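Leucine aminopeptidase (PDB 5GNE) probably removes amino acids one at a time from the N-terminal end of peptides, as a zinc-dependent aminopeptidase of the M28 peptidase family. Local coordinates at residues Ile10-Ser13 and Asn14-Glu18; Ile38-Asp41 and Glu42-Asn46; Ser207-Ser210 and Val211-Met215; Glu296-Thr299 and Arg300-Thr304. All coordinates share one frame; numbering follows the deposited sequence.

Contact 1: residues Ile10-Ser13 and Asn14-Glu18; sequences IIVS and NCLYE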
ATOM      1  N   ILE A  10       3.697   0.678  19.961  1.00 33.99           N
ATOM      2  CA  ILE A  10       3.486  -0.236  18.836  1.00 30.51           C
ATOM      3  C   ILE A  10       2.848  -1.511  19.321  1.00 39.08           C
ATOM      4  O   ILE A  10       2.931  -1.856  20.504  1.00 41.23           O
ATOM      5  CB  ILE A  10       4.791  -0.596  18.109  1.00 32.23           C
ATOM      6  CG1 ILE A  10       5.726  -1.397  19.015  1.00 36.24           C
ATOM      7  CG2 ILE A  10       5.535   0.640  17.663  1.00 29.74           C
ATOM      8  CD1 ILE A  10       7.005  -1.779  18.294  1.00 39.09           C
ATOM      9  N   ILE A  11       2.199  -2.205  18.390  1.00 34.01           N
ATOM     10  CA  ILE A  11       1.606  -3.500  18.680  1.00 31.18           C
ATOM     11  C   ILE A  11       2.416  -4.566  17.958  1.00 33.65           C
ATOM     12  O   ILE A  11       2.697  -4.446  16.771  1.00 32.74           O
ATOM     13  CB  ILE A  11       0.131  -3.538  18.263  1.00 34.20           C
ATOM     14  CG1 ILE A  11      -0.663  -2.594  19.177  1.00 36.00           C
ATOM     15  CG2 ILE A  11      -0.433  -4.959  18.340  1.00 28.03           C
ATOM     16  CD1 ILE A  11      -2.058  -2.363  18.687  1.00 38.86           C
ATOM     17  N   VAL A  12       2.863  -5.566  18.704  1.00 32.64           N
ATOM     18  CA  VAL A  12       3.646  -6.677  18.162  1.00 32.02           C
ATOM     19  C   VAL A  12       3.104  -8.038  18.572  1.00 34.39           C
ATOM     20  O   VAL A  12       2.449  -8.171  19.583  1.00 41.22           O
ATOM     21  CB  VAL A  12       5.090  -6.587  18.617  1.00 35.31           C
ATOM     22  CG1 VAL A  12       5.716  -5.303  18.064  1.00 32.24           C
ATOM     23  CG2 VAL A  12       5.133  -6.613  20.142  1.00 28.76           C
ATOM     24  N   SER A  13       3.406  -9.067  17.787  1.00 41.02           N
ATOM     25  CA  SER A  13       3.106 -10.452  18.200  1.00 34.97           C
ATOM     26  C   SER A  13       3.846 -10.758  19.494  1.00 36.40           C
ATOM     27  O   SER A  13       4.917 -10.199  19.768  1.00 34.80           O
ATOM     28  CB  SER A  13       3.537 -11.449  17.156  1.00 30.51           C
ATOM     29  OG  SER A  13       4.954 -11.490  17.171  1.00 45.32           O
ATOM     30  N   ASN A  14       3.286 -11.634  20.307  1.00 31.62           N
ATOM     31  CA  ASN A  14       4.015 -12.038  21.501  1.00 32.63           C
ATOM     32  C   ASN A  14       5.399 -12.591  21.181  1.00 33.07           C
ATOM     33  O   ASN A  14       6.350 -12.413  21.947  1.00 39.34           O
ATOM     34  CB  ASN A  14       3.168 -12.993  22.317  1.00 34.16           C
ATOM     35  CG  ASN A  14       2.030 -12.263  23.024  1.00 36.56           C
ATOM     36  OD1 ASN A  14       2.059 -11.031  23.141  1.00 40.15           O
ATOM     37  ND2 ASN A  14       1.026 -12.987  23.463  1.00 37.53           N
ATOM     38  N   CYS A  15       5.518 -13.203  20.012  1.00 38.76           N
ATOM     39  CA  CYS A  15       6.794 -13.663  19.492  1.00 39.07           C
ATOM     40  C   CYS A  15       7.828 -12.552  19.477  1.00 33.86           C
ATOM     41  O   CYS A  15       8.911 -12.668  20.022  1.00 52.91           O
ATOM     42  CB  CYS A  15       6.608 -14.234  18.079  1.00 39.53           C
ATOM     43  SG  CYS A  15       8.078 -14.950  17.356  1.00 67.03           S
ATOM     44  N   LEU A  16       7.483 -11.458  18.838  1.00 40.88           N
ATOM     45  CA  LEU A  16       8.376 -10.312  18.763  1.00 38.02           C
ATOM     46  C   LEU A  16       8.570  -9.682  20.147  1.00 37.25           C
ATOM     47  O   LEU A  16       9.661  -9.225  20.479  1.00 40.29           O
ATOM     48  CB  LEU A  16       7.804  -9.306  17.788  1.00 48.31           C
ATOM     49  CG  LEU A  16       8.693  -8.239  17.164  1.00 54.09           C
ATOM     50  CD1 LEU A  16      10.059  -8.841  16.905  1.00 43.50           C
ATOM     51  CD2 LEU A  16       8.024  -7.760  15.877  1.00 46.05           C
ATOM     52  N   TYR A  17       7.527  -9.678  20.971  1.00 39.18           N
ATOM     53  CA  TYR A  17       7.663  -9.094  22.307  1.00 41.45           C
ATOM     54  C   TYR A  17       8.792  -9.731  23.107  1.00 49.34           C
ATOM     55  O   TYR A  17       9.584  -9.026  23.738  1.00 46.02           O
ATOM     56  CB  TYR A  17       6.374  -9.203  23.108  1.00 40.92           C
ATOM     57  CG  TYR A  17       6.562  -8.737  24.534  1.00 41.48           C
ATOM     58  CD1 TYR A  17       6.892  -7.406  24.810  1.00 49.67           C
ATOM     59  CD2 TYR A  17       6.434  -9.617  25.611  1.00 42.66           C
ATOM     60  CE1 TYR A  17       7.082  -6.956  26.123  1.00 42.01           C
ATOM     61  CE2 TYR A  17       6.620  -9.173  26.939  1.00 44.15           C
ATOM     62  CZ  TYR A  17       6.942  -7.843  27.177  1.00 43.04           C
ATOM     63  OH  TYR A  17       7.124  -7.379  28.471  1.00 46.29           O
ATOM     64  N   GLU A  18       8.857 -11.064  23.097  1.00 49.74           N
ATOM     65  CA  GLU A  18       9.862 -11.760  23.894  1.00 51.31           C
ATOM     66  C   GLU A  18      11.273 -11.391  23.456  1.00 48.15           C
ATOM     67  O   GLU A  18      12.200 -11.433  24.261  1.00 56.69           O
ATOM     68  CB  GLU A  18       9.660 -13.275  23.829  1.00 39.99           C
ATOM     69  CG  GLU A  18       8.330 -13.699  24.432  1.00 42.18           C
ATOM     70  CD  GLU A  18       8.254 -13.438  25.935  1.00 50.66           C
ATOM     71  OE1 GLU A  18       9.297 -13.528  26.603  1.00 63.30           O
ATOM     72  OE2 GLU A  18       7.157 -13.158  26.452  1.00 52.23           O
TER
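Ser13 and Leu16 meet where strand 8-13 gives way to helix 14-20, the short strand and helix segments standing at 101° to each other. Start at Ser13 CB, the root of the side chain that carries the contact. One bond further out, OG is placed between the backbone N and the carbonyl carbon (chi1 71°), and this brings it forward toward the amide of Leu16. There it accepts a hydrogen bond from Leu16 N, 3.0 Å from Ser13 OG and almost straight at 168°. The same oxygen rests against Cys15 CB and is also hydrogen-bonded to the backbone carbonyl of Cys55, so it is gripped from two elements. Ser13 O closes the first helical turn by accepting from Tyr17 N at 2.9 Å.

Beside the capping bonds lies a small apolar contact. Val12 and Leu16 cross at about a right angle, with Val12 CB 3.9 Å from Leu16 CB, and Val12 CG1 reaches Leu16 CD2. The other branch, Val12 CG2, rests on Tyr17 CB at 4.1 Å. Leu16 continues onto helix 42-55 at Leu48 and Met51, while Cys15 is tied by its disulfide to Cys55 at the end of that helix. The arrangement is a classic serine N-cap, here at a strand-to-helix junction of the small antiparallel sheet near the N-terminus.

Contact 2: residues Ile38-Asp41 and Glu42-Asn46; sequences IPID and ENITN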
ATOM      1  N   ILE A  38       8.372   1.538  23.366  1.00 42.14           N
ATOM      2  CA  ILE A  38       9.757   1.191  23.138  1.00 43.61           C
ATOM      3  C   ILE A  38      10.351   2.285  22.259  1.00 50.82           C
ATOM      4  O   ILE A  38       9.736   2.726  21.289  1.00 56.89           O
ATOM      5  CB  ILE A  38       9.912  -0.227  22.482  1.00 45.95           C
ATOM      6  CG1 ILE A  38      11.372  -0.701  22.546  1.00 48.73           C
ATOM      7  CG2 ILE A  38       9.388  -0.267  21.035  1.00 32.18           C
ATOM      8  CD1 ILE A  38      11.588  -2.052  21.913  1.00 54.46           C
ATOM      9  N   PRO A  39      11.533   2.775  22.630  1.00 47.19           N
ATOM     10  CA  PRO A  39      12.112   3.804  21.781  1.00 52.84           C
ATOM     11  C   PRO A  39      12.883   3.115  20.673  1.00 52.67           C
ATOM     12  O   PRO A  39      13.941   2.534  20.912  1.00 60.08           O
ATOM     13  CB  PRO A  39      13.002   4.594  22.743  1.00 51.56           C
ATOM     14  CG  PRO A  39      13.278   3.636  23.900  1.00 52.14           C
ATOM     15  CD  PRO A  39      12.440   2.400  23.724  1.00 48.35           C
ATOM     16  N   ILE A  40      12.323   3.144  19.472  1.00 51.24           N
ATOM     17  CA  ILE A  40      12.924   2.475  18.335  1.00 53.75           C
ATOM     18  C   ILE A  40      14.185   3.209  17.864  1.00 54.78           C
ATOM     19  O   ILE A  40      14.107   4.308  17.322  1.00 57.84           O
ATOM     20  CB  ILE A  40      11.930   2.374  17.179  1.00 53.63           C
ATOM     21  CG1 ILE A  40      10.689   1.611  17.638  1.00 45.61           C
ATOM     22  CG2 ILE A  40      12.602   1.704  15.950  1.00 50.07           C
ATOM     23  CD1 ILE A  40       9.574   1.564  16.611  1.00 48.27           C
ATOM     24  N   ASP A  41      15.335   2.601  18.111  1.00 52.17           N
ATOM     25  CA  ASP A  41      16.616   3.128  17.668  1.00 61.39           C
ATOM     26  C   ASP A  41      16.997   2.154  16.564  1.00 65.74           C
ATOM     27  O   ASP A  41      16.191   1.284  16.265  1.00 67.06           O
ATOM     28  CB  ASP A  41      17.626   3.195  18.820  1.00 70.34           C
ATOM     29  CG  ASP A  41      17.783   1.864  19.553  1.00 81.01           C
ATOM     30  OD1 ASP A  41      17.272   0.836  19.064  1.00 87.32           O
ATOM     31  OD2 ASP A  41      18.421   1.845  20.628  1.00 84.57           O
ATOM     32  N   GLU A  42      18.160   2.239  15.930  1.00 69.77           N
ATOM     33  CA  GLU A  42      18.321   1.253  14.869  1.00 76.94           C
ATOM     34  C   GLU A  42      18.796  -0.097  15.404  1.00 64.67           C
ATOM     35  O   GLU A  42      18.745  -1.084  14.680  1.00 68.72           O
ATOM     36  CB  GLU A  42      19.161   1.773  13.694  1.00 89.82           C
ATOM     37  CG  GLU A  42      20.578   2.185  13.872  1.00106.98           C
ATOM     38  CD  GLU A  42      21.347   1.975  12.567  1.00119.25           C
ATOM     39  OE1 GLU A  42      21.087   2.741  11.606  1.00123.06           O
ATOM     40  OE2 GLU A  42      22.195   1.057  12.492  1.00121.55           O
ATOM     41  N   ASN A  43      19.265  -0.160  16.642  1.00 62.44           N
ATOM     42  CA  ASN A  43      19.441  -1.477  17.251  1.00 65.77           C
ATOM     43  C   ASN A  43      18.115  -2.246  17.227  1.00 65.19           C
ATOM     44  O   ASN A  43      18.033  -3.386  16.741  1.00 66.93           O
ATOM     45  CB  ASN A  43      19.943  -1.361  18.686  1.00 78.79           C
ATOM     46  CG  ASN A  43      21.435  -1.110  18.761  1.00100.81           C
ATOM     47  OD1 ASN A  43      22.233  -1.844  18.165  1.00101.60           O
ATOM     48  ND2 ASN A  43      21.827  -0.065  19.490  1.00108.99           N
ATOM     49  N   ILE A  44      17.061  -1.590  17.714  1.00 60.44           N
ATOM     50  CA  ILE A  44      15.744  -2.220  17.794  1.00 56.25           C
ATOM     51  C   ILE A  44      15.173  -2.411  16.391  1.00 52.70           C
ATOM     52  O   ILE A  44      14.542  -3.426  16.119  1.00 56.36           O
ATOM     53  CB  ILE A  44      14.780  -1.408  18.681  1.00 57.76           C
ATOM     54  CG1 ILE A  44      14.991  -1.781  20.149  1.00 54.29           C
ATOM     55  CG2 ILE A  44      13.325  -1.679  18.298  1.00 49.52           C
ATOM     56  CD1 ILE A  44      15.132  -0.589  21.059  1.00 65.23           C
ATOM     57  N   THR A  45      15.398  -1.443  15.503  1.00 56.75           N
ATOM     58  CA  THR A  45      15.022  -1.605  14.095  1.00 50.83           C
ATOM     59  C   THR A  45      15.580  -2.912  13.536  1.00 61.55           C
ATOM     60  O   THR A  45      14.875  -3.645  12.840  1.00 71.31           O
ATOM     61  CB  THR A  45      15.497  -0.428  13.222  1.00 56.29           C
ATOM     62  OG1 THR A  45      14.840   0.784  13.631  1.00 54.68           O
ATOM     63  CG2 THR A  45      15.168  -0.684  11.743  1.00 48.29           C
ATOM     64  N   ASN A  46      16.832  -3.222  13.858  1.00 65.33           N
ATOM     65  CA  ASN A  46      17.465  -4.426  13.325  1.00 63.56           C
ATOM     66  C   ASN A  46      16.827  -5.689  13.860  1.00 65.77           C
ATOM     67  O   ASN A  46      16.724  -6.691  13.145  1.00 62.63           O
ATOM     68  CB  ASN A  46      18.964  -4.431  13.615  1.00 74.11           C
ATOM     69  CG  ASN A  46      19.733  -3.479  12.709  1.00 85.10           C
ATOM     70  OD1 ASN A  46      20.502  -2.642  13.178  1.00 91.92           O
ATOM     71  ND2 ASN A  46      19.508  -3.591  11.405  1.00 84.24           N
TER
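With chi1 at 53°, the carboxylate of Asp41 is folded between its own backbone N and carbonyl carbon, which swings OD1 forward to the first turn of helix 42-55. Ile44, whose CG1 stands anti to its carbonyl carbon (chi1 -84°), sends its longer branch, CG1 and CD1, to Ile38 CD1, Asp41 OD1 and Pro39 O. OD1 takes the amide of Ile44: Ile44 N lies 2.8 Å from Asp41 OD1 and meets it nearly head-on to the C-O bond. This is an aspartate N-cap, and a negative charge at this end of a helix should be favourable to the helix dipole. Strand 33-38 thus passes through a short loop straight into the capped helix.

The carbonyl of Asp41 is held twice by Thr45. Thr45 N donates to Asp41 O at 2.9 Å, and the hydroxyl Thr45 OG1 donates to the same Asp41 O at 3.0 Å, approaching from above the carbonyl plane. Thr45 OG1 also leans on the methyl branch of Ile40, 3.4 Å from Ile40 CG2.

On the apolar side Ile38 and Ile44 reach toward each other tip to tip, Ile38 CD1 coming to 3.8 Å from Ile44 CG1. Ile44 CD1 touches both Asp41 OD1 and Pro39 O, each at 3.3 Å. Ile40 crosses Ile44 at about a right angle, their CG2 methyls 4.2 Å apart, and outside the pair Lys23 also touches Ile44.

Contact 3: residues Ser207-Ser210 and Val211-Met215; sequences SGIS and VELEM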
ATOM      1  N   SER A 207       7.757  -0.955  -7.827  1.00 39.36           N
ATOM      2  CA  SER A 207       6.796  -1.632  -8.696  1.00 44.88           C
ATOM      3  C   SER A 207       5.364  -1.128  -8.464  1.00 49.22           C
ATOM      4  O   SER A 207       4.722  -0.614  -9.402  1.00 41.17           O
ATOM      5  CB  SER A 207       6.887  -3.158  -8.539  1.00 41.13           C
ATOM      6  OG  SER A 207       6.425  -3.634  -7.286  1.00 53.06           O
ATOM      7  N   GLY A 208       4.870  -1.273  -7.231  1.00 39.17           N
ATOM      8  CA  GLY A 208       3.541  -0.802  -6.917  1.00 36.53           C
ATOM      9  C   GLY A 208       3.303   0.647  -7.301  1.00 34.10           C
ATOM     10  O   GLY A 208       2.313   0.968  -7.957  1.00 41.17           O
ATOM     11  N   ILE A 209       4.231   1.520  -6.932  1.00 33.42           N
ATOM     12  CA  ILE A 209       4.146   2.926  -7.308  1.00 37.99           C
ATOM     13  C   ILE A 209       4.059   3.090  -8.824  1.00 45.71           C
ATOM     14  O   ILE A 209       3.217   3.826  -9.334  1.00 51.26           O
ATOM     15  CB  ILE A 209       5.373   3.718  -6.822  1.00 41.41           C
ATOM     16  CG1 ILE A 209       5.343   3.873  -5.307  1.00 37.99           C
ATOM     17  CG2 ILE A 209       5.423   5.082  -7.510  1.00 37.77           C
ATOM     18  CD1 ILE A 209       4.238   4.787  -4.825  1.00 50.05           C
ATOM     19  N   SER A 210       4.933   2.409  -9.551  1.00 37.98           N
ATOM     20  CA  SER A 210       4.935   2.580 -11.001  1.00 47.03           C
ATOM     21  C   SER A 210       3.592   2.159 -11.599  1.00 46.75           C
ATOM     22  O   SER A 210       3.067   2.802 -12.511  1.00 52.97           O
ATOM     23  CB  SER A 210       6.095   1.795 -11.640  1.00 48.61           C
ATOM     24  OG  SER A 210       5.833   0.398 -11.647  1.00 47.22           O
ATOM     25  N   VAL A 211       3.063   1.047 -11.114  1.00 32.63           N
ATOM     26  CA  VAL A 211       1.805   0.535 -11.633  1.00 37.31           C
ATOM     27  C   VAL A 211       0.664   1.528 -11.472  1.00 33.91           C
ATOM     28  O   VAL A 211      -0.112   1.747 -12.401  1.00 40.94           O
ATOM     29  CB  VAL A 211       1.454  -0.800 -10.970  1.00 41.94           C
ATOM     30  CG1 VAL A 211      -0.015  -1.192 -11.222  1.00 32.88           C
ATOM     31  CG2 VAL A 211       2.429  -1.882 -11.491  1.00 33.17           C
ATOM     32  N   GLU A 212       0.571   2.157 -10.311  1.00 32.90           N
ATOM     33  CA  GLU A 212      -0.531   3.080 -10.075  1.00 42.43           C
ATOM     34  C   GLU A 212      -0.300   4.384 -10.801  1.00 36.79           C
ATOM     35  O   GLU A 212      -1.276   5.052 -11.184  1.00 41.07           O
ATOM     36  CB  GLU A 212      -0.776   3.302  -8.569  1.00 44.00           C
ATOM     37  CG  GLU A 212       0.250   4.120  -7.823  1.00 41.97           C
ATOM     38  CD  GLU A 212      -0.190   4.428  -6.385  1.00 48.79           C
ATOM     39  OE1 GLU A 212      -1.398   4.322  -6.065  1.00 50.58           O
ATOM     40  OE2 GLU A 212       0.688   4.739  -5.558  1.00 44.15           O
ATOM     41  N   LEU A 213       0.963   4.762 -10.992  1.00 33.84           N
ATOM     42  CA  LEU A 213       1.253   5.972 -11.767  1.00 37.95           C
ATOM     43  C   LEU A 213       0.792   5.798 -13.198  1.00 40.31           C
ATOM     44  O   LEU A 213       0.141   6.685 -13.745  1.00 51.97           O
ATOM     45  CB  LEU A 213       2.738   6.316 -11.740  1.00 43.93           C
ATOM     46  CG  LEU A 213       3.048   7.437 -10.744  1.00 53.59           C
ATOM     47  CD1 LEU A 213       4.535   7.656 -10.647  1.00 61.55           C
ATOM     48  CD2 LEU A 213       2.334   8.746 -11.126  1.00 49.93           C
ATOM     49  N   GLU A 214       1.060   4.634 -13.783  1.00 39.21           N
ATOM     50  CA  GLU A 214       0.534   4.329 -15.117  1.00 40.47           C
ATOM     51  C   GLU A 214      -1.006   4.291 -15.153  1.00 41.51           C
ATOM     52  O   GLU A 214      -1.637   4.743 -16.124  1.00 43.47           O
ATOM     53  CB  GLU A 214       1.115   3.013 -15.644  1.00 40.25           C
ATOM     54  CG  GLU A 214       0.697   2.651 -17.076  1.00 46.65           C
ATOM     55  CD  GLU A 214       0.981   3.742 -18.118  1.00 53.35           C
ATOM     56  OE1 GLU A 214       1.786   4.663 -17.847  1.00 61.58           O
ATOM     57  OE2 GLU A 214       0.407   3.664 -19.228  1.00 54.20           O
ATOM     58  N   MET A 215      -1.605   3.702 -14.129  1.00 38.28           N
ATOM     59  CA  MET A 215      -3.066   3.700 -14.019  1.00 42.21           C
ATOM     60  C   MET A 215      -3.618   5.123 -14.071  1.00 41.03           C
ATOM     61  O   MET A 215      -4.524   5.428 -14.860  1.00 43.56           O
ATOM     62  CB  MET A 215      -3.485   3.018 -12.737  1.00 38.13           C
ATOM     63  CG  MET A 215      -3.414   1.497 -12.838  1.00 35.82           C
ATOM     64  SD  MET A 215      -3.480   0.829 -11.173  1.00 57.50           S
ATOM     65  CE  MET A 215      -5.134   1.358 -10.731  1.00 49.24           C
TER
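Ser210 and Val211 are bound to the same carbonyl, that of Ser207, one turn back in helix 202-221. Val211 N donates to Ser207 O at 2.9 Å, nearly in line with the carbonyl bond. The hydroxyl of Ser210, held between its backbone N and carbonyl carbon (chi1 74°), bends back to donate to it as well, Ser210 OG lying 2.7 Å from Ser207 O. This is the tight part: Val211 CG2 presses at 3.4 Å on Ser207 O, the oxygen that accepts both bonds, and three further backbone bonds, from Glu212, Leu213 and Glu214, carry the helix on. Glu212 CG lies beside Ile209 O at 3.3 Å.

The side-chain packing is looser. Ile209 and Leu213 run side by side, pointing the same way, yet their nearest methyls, Ile209 CG2 and Leu213 CD1, are 4.2 Å apart. Ile209 CD1 comes to 3.6 Å from Glu212 OE2. No solvent side exists here, since all of these residues are buried; a neighbouring helix packs against this side, with Phe141 of helix 132-151 touching Ile209, Glu212 and Leu213. Glu214 leads away to a salt bridge with Arg217, and Ser207 OG is hydrogen-bonded to Asp203 O and Ala268 N.

The stretch is a buried alpha helix, the connecting helix of the beta-alpha-beta unit formed with strands 185-191 and 230-235 of the M28 peptidase fold, close to the zinc site.

Contact 4: residues Glu296-Thr299 and Arg300-Thr304; sequences ELLT and RYVKT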
ATOM      1  N   GLU A 296     -12.347 -12.262 -10.286  1.00 45.40           N
ATOM      2  CA  GLU A 296     -13.052 -12.368 -11.557  1.00 55.99           C
ATOM      3  C   GLU A 296     -12.562 -11.355 -12.587  1.00 55.21           C
ATOM      4  O   GLU A 296     -12.670 -11.599 -13.783  1.00 56.06           O
ATOM      5  CB  GLU A 296     -14.546 -12.118 -11.386  1.00 57.49           C
ATOM      6  CG  GLU A 296     -15.153 -12.613 -10.110  1.00 72.10           C
ATOM      7  CD  GLU A 296     -16.601 -12.193  -9.974  1.00 84.53           C
ATOM      8  OE1 GLU A 296     -16.883 -10.975  -9.892  1.00 90.83           O
ATOM      9  OE2 GLU A 296     -17.461 -13.087  -9.943  1.00 90.15           O
ATOM     10  N   LEU A 297     -11.967 -10.255 -12.130  1.00 51.04           N
ATOM     11  CA  LEU A 297     -11.378  -9.304 -13.060  1.00 46.11           C
ATOM     12  C   LEU A 297     -10.150  -9.953 -13.685  1.00 51.37           C
ATOM     13  O   LEU A 297      -9.934  -9.877 -14.904  1.00 51.59           O
ATOM     14  CB  LEU A 297     -11.028  -7.981 -12.365  1.00 41.57           C
ATOM     15  CG  LEU A 297     -12.134  -7.085 -11.748  1.00 43.21           C
ATOM     16  CD1 LEU A 297     -11.482  -5.966 -10.957  1.00 33.33           C
ATOM     17  CD2 LEU A 297     -13.109  -6.494 -12.756  1.00 41.39           C
ATOM     18  N   LEU A 298      -9.376 -10.646 -12.853  1.00 49.90           N
ATOM     19  CA  LEU A 298      -8.180 -11.330 -13.344  1.00 44.42           C
ATOM     20  C   LEU A 298      -8.528 -12.393 -14.383  1.00 55.46           C
ATOM     21  O   LEU A 298      -7.910 -12.476 -15.452  1.00 68.29           O
ATOM     22  CB  LEU A 298      -7.414 -11.962 -12.184  1.00 48.20           C
ATOM     23  CG  LEU A 298      -6.469 -11.045 -11.394  1.00 46.94           C
ATOM     24  CD1 LEU A 298      -5.775 -11.794 -10.268  1.00 50.06           C
ATOM     25  CD2 LEU A 298      -5.444 -10.410 -12.323  1.00 38.74           C
ATOM     26  N   THR A 299      -9.526 -13.203 -14.077  1.00 50.29           N
ATOM     27  CA  THR A 299      -9.928 -14.239 -15.002  1.00 58.84           C
ATOM     28  C   THR A 299     -10.572 -13.653 -16.262  1.00 60.40           C
ATOM     29  O   THR A 299     -10.167 -13.983 -17.389  1.00 52.13           O
ATOM     30  CB  THR A 299     -10.863 -15.243 -14.315  1.00 52.60           C
ATOM     31  OG1 THR A 299     -10.090 -15.997 -13.372  1.00 65.78           O
ATOM     32  CG2 THR A 299     -11.450 -16.210 -15.332  1.00 51.44           C
ATOM     33  N   ARG A 300     -11.548 -12.769 -16.076  1.00 58.13           N
ATOM     34  CA  ARG A 300     -12.292 -12.230 -17.206  1.00 60.47           C
ATOM     35  C   ARG A 300     -11.466 -11.302 -18.095  1.00 55.69           C
ATOM     36  O   ARG A 300     -11.603 -11.340 -19.311  1.00 60.68           O
ATOM     37  CB  ARG A 300     -13.531 -11.488 -16.719  1.00 67.48           C
ATOM     38  CG  ARG A 300     -14.288 -10.820 -17.831  1.00 77.77           C
ATOM     39  CD  ARG A 300     -15.774 -10.935 -17.626  1.00 87.20           C
ATOM     40  NE  ARG A 300     -16.482 -10.628 -18.860  1.00 95.36           N
ATOM     41  CZ  ARG A 300     -17.801 -10.653 -18.981  1.00105.19           C
ATOM     42  NH1 ARG A 300     -18.551 -10.966 -17.929  1.00103.15           N
ATOM     43  NH2 ARG A 300     -18.367 -10.360 -20.149  1.00109.91           N
ATOM     44  N   TYR A 301     -10.618 -10.464 -17.508  1.00 53.81           N
ATOM     45  CA  TYR A 301      -9.938  -9.436 -18.305  1.00 53.47           C
ATOM     46  C   TYR A 301      -8.433  -9.627 -18.446  1.00 55.68           C
ATOM     47  O   TYR A 301      -7.903  -9.545 -19.553  1.00 59.19           O
ATOM     48  CB  TYR A 301     -10.197  -8.040 -17.727  1.00 52.11           C
ATOM     49  CG  TYR A 301     -11.627  -7.563 -17.846  1.00 46.47           C
ATOM     50  CD1 TYR A 301     -12.263  -7.544 -19.081  1.00 45.53           C
ATOM     51  CD2 TYR A 301     -12.322  -7.076 -16.740  1.00 41.59           C
ATOM     52  CE1 TYR A 301     -13.564  -7.090 -19.209  1.00 49.20           C
ATOM     53  CE2 TYR A 301     -13.623  -6.618 -16.865  1.00 43.70           C
ATOM     54  CZ  TYR A 301     -14.234  -6.624 -18.108  1.00 44.16           C
ATOM     55  OH  TYR A 301     -15.523  -6.172 -18.262  1.00 55.02           O
ATOM     56  N   VAL A 302      -7.744  -9.900 -17.340  1.00 51.35           N
ATOM     57  CA  VAL A 302      -6.296 -10.020 -17.391  1.00 46.49           C
ATOM     58  C   VAL A 302      -5.934 -11.398 -17.945  1.00 59.69           C
ATOM     59  O   VAL A 302      -4.806 -11.621 -18.399  1.00 59.45           O
ATOM     60  CB  VAL A 302      -5.649  -9.781 -16.021  1.00 51.03           C
ATOM     61  CG1 VAL A 302      -4.140  -9.624 -16.163  1.00 44.52           C
ATOM     62  CG2 VAL A 302      -6.202  -8.515 -15.405  1.00 51.89           C
ATOM     63  N   LYS A 303      -6.913 -12.301 -17.916  1.00 68.12           N
ATOM     64  CA  LYS A 303      -6.764 -13.700 -18.339  1.00 70.07           C
ATOM     65  C   LYS A 303      -5.508 -14.311 -17.729  1.00 77.19           C
ATOM     66  O   LYS A 303      -4.618 -14.796 -18.419  1.00 81.15           O
ATOM     67  CB  LYS A 303      -6.729 -13.764 -19.868  1.00 65.79           C
ATOM     68  CG  LYS A 303      -7.979 -13.116 -20.510  1.00 74.57           C
ATOM     69  CD  LYS A 303      -9.072 -14.106 -20.899  1.00 92.68           C
ATOM     70  CE  LYS A 303      -9.964 -13.549 -22.015  1.00 98.25           C
ATOM     71  NZ  LYS A 303     -11.334 -14.157 -22.047  1.00 98.96           N
ATOM     72  N   THR A 304      -5.463 -14.280 -16.405  1.00 79.89           N
ATOM     73  CA  THR A 304      -4.345 -14.793 -15.628  1.00 77.40           C
ATOM     74  C   THR A 304      -4.820 -15.868 -14.652  1.00 68.91           C
ATOM     75  O   THR A 304      -5.972 -15.845 -14.224  1.00 63.88           O
ATOM     76  CB  THR A 304      -3.658 -13.595 -14.874  1.00 74.79           C
ATOM     77  OG1 THR A 304      -2.581 -13.071 -15.662  1.00 78.47           O
ATOM     78  CG2 THR A 304      -3.128 -13.977 -13.535  1.00 76.22           C
TER
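Tyr301 and Val302 both bond to Leu297 as the last turn of helix 288-302 widens. Arg300 N still makes a regular bond to Glu296 O, 2.8 Å long, but Leu297 O takes two donors: Tyr301 N at 2.8 Å and, one residue further on, Val302 N at 3.3 Å. The second of these is a pi-type bond and lies in the carbonyl plane. Lys303 then leaves helical geometry with a positive phi of 47°, and Thr304 N turns back to Leu298 O at 3.2 Å, coming from above that carbonyl's plane. Lys303 CA also makes a CA-H...O contact with Thr299 O.

Helix 288-302 is the crossover of a beta-alpha-beta unit between strands 279-282 and 306-309; strand 306-309 follows directly after this turn and is outermost in the mixed sheet.

Among the side chains, Leu298 and Val302 lie alongside, pointing the same way, with Leu298 CD2 3.7 Å from Val302 CG2. Leu297 comes to the Tyr301 ring at its edge, near the ring plane, Leu297 CD2 standing 4.1 Å from Tyr301 CD2. One face of that ring is covered by the aliphatic part of Arg300, whose CG sits 3.9 Å above the plane, over the centre. Helix 99-106 packs on the ring too, and the phenolic OH is hydrogen-bonded to Glu371 of helix 355-373.

How the contacts relate
Contacts 1 and 2 belong together: their centres are about 13 Å apart, and Ile10 CD1 of the first touches Ile38 CG2 of the second at 3.9 Å. Each caps a helix that follows a strand of the same small sheet, directly in contact 1 and after a short loop in contact 2. Contact 3 sits on the opposite side of the chain's centre from both, with nearest atoms about 20 Å from contact 2. Three of the contacts come near the zinc site: the Ser207 side chain is about 8 Å from a zinc ion, that of Thr45 about 12 Å and that of Leu16 about 13 Å. Contact 4 is remote from the site, its centre about 19 Å from that of contact 3.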